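PDB 4W78: hydratase ChsH2 from Mycobacterium tuberculosis SUMu008, which pairs with ChsH1 to form a MaoC-like enoyl-CoA hydratase that probably hydrates enoyl-CoA intermediates during cholesterol breakdown. Local coordinates for residues Val82-Tyr87 with Gly115-Ala120. Numbering follows the deposited sequence.
Sequences VPWYAY and GDHVTA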
ATOM      1  N   VAL F  82     -16.499   2.099  20.318  1.00 21.44           N
ATOM      2  CA  VAL F  82     -15.185   2.573  20.724  1.00 20.08           C
ATOM      3  C   VAL F  82     -14.201   2.365  19.580  1.00 20.06           C
ATOM      4  O   VAL F  82     -14.413   1.508  18.724  1.00 18.49           O
ATOM      5  CB  VAL F  82     -14.705   1.861  22.010  1.00 22.58           C
ATOM      6  CG1 VAL F  82     -15.694   2.089  23.141  1.00 26.68           C
ATOM      7  CG2 VAL F  82     -14.505   0.375  21.761  1.00 23.55           C
ATOM      8  N   PRO F  83     -13.131   3.164  19.539  1.00 15.42           N
ATOM      9  CA  PRO F  83     -12.130   2.998  18.480  1.00 15.01           C
ATOM     10  C   PRO F  83     -11.340   1.699  18.626  1.00 15.51           C
ATOM     11  O   PRO F  83     -11.232   1.147  19.727  1.00 18.81           O
ATOM     12  CB  PRO F  83     -11.205   4.216  18.657  1.00 19.73           C
ATOM     13  CG  PRO F  83     -11.973   5.169  19.515  1.00 21.90           C
ATOM     14  CD  PRO F  83     -12.838   4.317  20.403  1.00 17.39           C
ATOM     15  N   TRP F  84     -10.825   1.209  17.506  1.00 14.64           N
ATOM     16  CA  TRP F  84      -9.886   0.101  17.521  1.00 13.05           C
ATOM     17  C   TRP F  84      -8.491   0.693  17.329  1.00 11.61           C
ATOM     18  O   TRP F  84      -8.058   0.969  16.201  1.00 11.86           O
ATOM     19  CB  TRP F  84     -10.228  -0.918  16.428  1.00 12.40           C
ATOM     20  CG  TRP F  84      -9.379  -2.150  16.443  1.00 13.24           C
ATOM     21  CD1 TRP F  84      -8.294  -2.426  17.253  1.00 13.97           C
ATOM     22  CD2 TRP F  84      -9.557  -3.290  15.617  1.00 14.31           C
ATOM     23  NE1 TRP F  84      -7.791  -3.672  16.958  1.00 15.39           N
ATOM     24  CE2 TRP F  84      -8.553  -4.222  15.955  1.00 13.02           C
ATOM     25  CE3 TRP F  84     -10.485  -3.623  14.631  1.00 16.03           C
ATOM     26  CZ2 TRP F  84      -8.450  -5.466  15.332  1.00 16.85           C
ATOM     27  CZ3 TRP F  84     -10.377  -4.856  14.011  1.00 16.33           C
ATOM     28  CH2 TRP F  84      -9.366  -5.760  14.363  1.00 17.21           C
ATOM     29  N   TYR F  85      -7.824   0.923  18.456  1.00 14.33           N
ATOM     30  CA  TYR F  85      -6.505   1.523  18.478  1.00 12.42           C
ATOM     31  C   TYR F  85      -5.409   0.486  18.322  1.00 14.45           C
ATOM     32  O   TYR F  85      -5.611  -0.694  18.603  1.00 15.29           O
ATOM     33  CB  TYR F  85      -6.299   2.241  19.806  1.00 14.33           C
ATOM     34  CG  TYR F  85      -7.055   3.535  19.966  1.00 16.07           C
ATOM     35  CD1 TYR F  85      -6.944   4.552  19.018  1.00 15.42           C
ATOM     36  CD2 TYR F  85      -7.860   3.752  21.072  1.00 18.05           C
ATOM     37  CE1 TYR F  85      -7.619   5.749  19.174  1.00 18.03           C
ATOM     38  CE2 TYR F  85      -8.543   4.938  21.233  1.00 19.17           C
ATOM     39  CZ  TYR F  85      -8.419   5.936  20.284  1.00 20.32           C
ATOM     40  OH  TYR F  85      -9.092   7.126  20.465  1.00 21.19           O
ATOM     41  N   ALA F  86      -4.237   0.940  17.883  1.00 13.81           N
ATOM     42  CA  ALA F  86      -3.068   0.068  17.833  1.00 14.55           C
ATOM     43  C   ALA F  86      -2.900  -0.666  19.159  1.00 16.88           C
ATOM     44  O   ALA F  86      -3.053  -0.074  20.240  1.00 18.07           O
ATOM     45  CB  ALA F  86      -1.800   0.864  17.491  1.00 13.64           C
ATOM     46  N   TYR F  87      -2.622  -1.964  19.036  1.00 16.61           N
ATOM     47  CA  TYR F  87      -2.371  -2.901  20.139  1.00 18.14           C
ATOM     48  C   TYR F  87      -3.608  -3.436  20.841  1.00 18.40           C
ATOM     49  O   TYR F  87      -3.495  -4.300  21.717  1.00 21.52           O
ATOM     50  CB  TYR F  87      -1.359  -2.355  21.153  1.00 20.47           C
ATOM     51  CG  TYR F  87      -0.104  -1.862  20.489  1.00 18.41           C
ATOM     52  CD1 TYR F  87       0.718  -2.731  19.788  1.00 17.45           C
ATOM     53  CD2 TYR F  87       0.249  -0.522  20.552  1.00 19.98           C
ATOM     54  CE1 TYR F  87       1.875  -2.279  19.174  1.00 18.30           C
ATOM     55  CE2 TYR F  87       1.398  -0.053  19.938  1.00 20.39           C
ATOM     56  CZ  TYR F  87       2.203  -0.935  19.246  1.00 20.01           C
ATOM     57  OH  TYR F  87       3.350  -0.480  18.644  1.00 22.54           O
ATOM     58  N   GLY F 115     -14.668  -1.789  25.147  1.00 40.07           N
ATOM     59  CA  GLY F 115     -16.078  -1.957  24.856  1.00 40.04           C
ATOM     60  C   GLY F 115     -16.357  -2.512  23.476  1.00 36.02           C
ATOM     61  O   GLY F 115     -15.492  -3.136  22.861  1.00 32.48           O
ATOM     62  N   ASP F 116     -17.576  -2.291  22.995  1.00 26.62           N
ATOM     63  CA  ASP F 116     -17.961  -2.729  21.660  1.00 22.26           C
ATOM     64  C   ASP F 116     -17.403  -1.772  20.620  1.00 20.17           C
ATOM     65  O   ASP F 116     -17.728  -0.590  20.618  1.00 21.14           O
ATOM     66  CB  ASP F 116     -19.484  -2.802  21.513  1.00 23.88           C
ATOM     67  CG  ASP F 116     -20.109  -3.888  22.376  1.00 30.30           C
ATOM     68  OD1 ASP F 116     -19.368  -4.702  22.969  1.00 30.73           O
ATOM     69  OD2 ASP F 116     -21.352  -3.932  22.454  1.00 34.23           O
ATOM     70  N   HIS F 117     -16.559  -2.293  19.742  1.00 16.24           N
ATOM     71  CA  HIS F 117     -15.965  -1.491  18.690  1.00 15.36           C
ATOM     72  C   HIS F 117     -16.876  -1.415  17.474  1.00 15.28           C
ATOM     73  O   HIS F 117     -17.032  -0.367  16.869  1.00 15.99           O
ATOM     74  CB  HIS F 117     -14.619  -2.082  18.273  1.00 15.97           C
ATOM     75  CG  HIS F 117     -14.143  -1.591  16.945  1.00 14.80           C
ATOM     76  ND1 HIS F 117     -13.863  -0.264  16.699  1.00 15.42           N
ATOM     77  CD2 HIS F 117     -13.927  -2.244  15.779  1.00 16.08           C
ATOM     78  CE1 HIS F 117     -13.482  -0.123  15.439  1.00 16.43           C
ATOM     79  NE2 HIS F 117     -13.509  -1.314  14.863  1.00 17.79           N
ATOM     80  N   VAL F 118     -17.471  -2.542  17.106  1.00 17.03           N
ATOM     81  CA  VAL F 118     -18.355  -2.559  15.953  1.00 16.25           C
ATOM     82  C   VAL F 118     -19.548  -3.479  16.200  1.00 17.50           C
ATOM     83  O   VAL F 118     -19.420  -4.539  16.803  1.00 18.11           O
ATOM     84  CB  VAL F 118     -17.598  -2.927  14.646  1.00 19.87           C
ATOM     85  CG1 VAL F 118     -16.980  -4.308  14.729  1.00 21.50           C
ATOM     86  CG2 VAL F 118     -18.517  -2.795  13.419  1.00 22.72           C
ATOM     87  N   THR F 119     -20.717  -3.030  15.764  1.00 15.41           N
ATOM     88  CA  THR F 119     -21.933  -3.828  15.820  1.00 16.00           C
ATOM     89  C   THR F 119     -22.514  -3.829  14.420  1.00 15.33           C
ATOM     90  O   THR F 119     -22.728  -2.761  13.820  1.00 15.56           O
ATOM     91  CB  THR F 119     -22.926  -3.230  16.822  1.00 19.77           C
ATOM     92  OG1 THR F 119     -22.304  -3.172  18.112  1.00 25.49           O
ATOM     93  CG2 THR F 119     -24.187  -4.076  16.920  1.00 19.68           C
ATOM     94  N   ALA F 120     -22.746  -5.019  13.871  1.00 14.77           N
ATOM     95  CA  ALA F 120     -23.113  -5.100  12.467  1.00 15.76           C
ATOM     96  C   ALA F 120     -24.229  -6.090  12.224  1.00 16.08           C
ATOM     97  O   ALA F 120     -24.429  -7.026  12.991  1.00 17.90           O
ATOM     98  CB  ALA F 120     -21.910  -5.467  11.623  1.00 18.50           C
TER
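A classic beta bulge, in which His117 and Val118 both face Gly110, marks the start of strand 116-125, and here the loop leaving strand 72-80 grips the imidazole of His117. The backbone opens the contact: Val82 N donates to Asp116 O at 3.0 Å. One residue on, His117 ND1 donates to Val82 O over 2.7 Å, a nearly straight bond that lies in the carbonyl plane and close to the ring plane of His117. Val82 O thus meets the ring at its edge, and His117 CA adds a CA-H...O contact to Val82 O at 3.4 Å.

Trp84 takes one face of this imidazole. Trp84 CB sits 3.6 Å from the centroid of the His117 ring, close to the ring normal, as a CH-pi contact. With CG anti to the backbone N (chi1 -175°), the indole runs on past the histidine and turns an edge to its face; the planes meet at 71° in an edge-to-face pair, and Trp84 CE3 lies 3.8 Å from His117 NE2. Farther out, Trp84 NE1 bonds to Asp88 O.

His117 NE2 is hydrogen-bonded to Asp55 of helix 52-67, so both ring nitrogens are engaged and the ring's rotation is fixed. The buried histidine thereby ties a bulged strand of the sheet to a connecting loop and to helix 52-67, the long helix that the antiparallel sheet wraps in the hot-dog fold of MaoC-like hydratases.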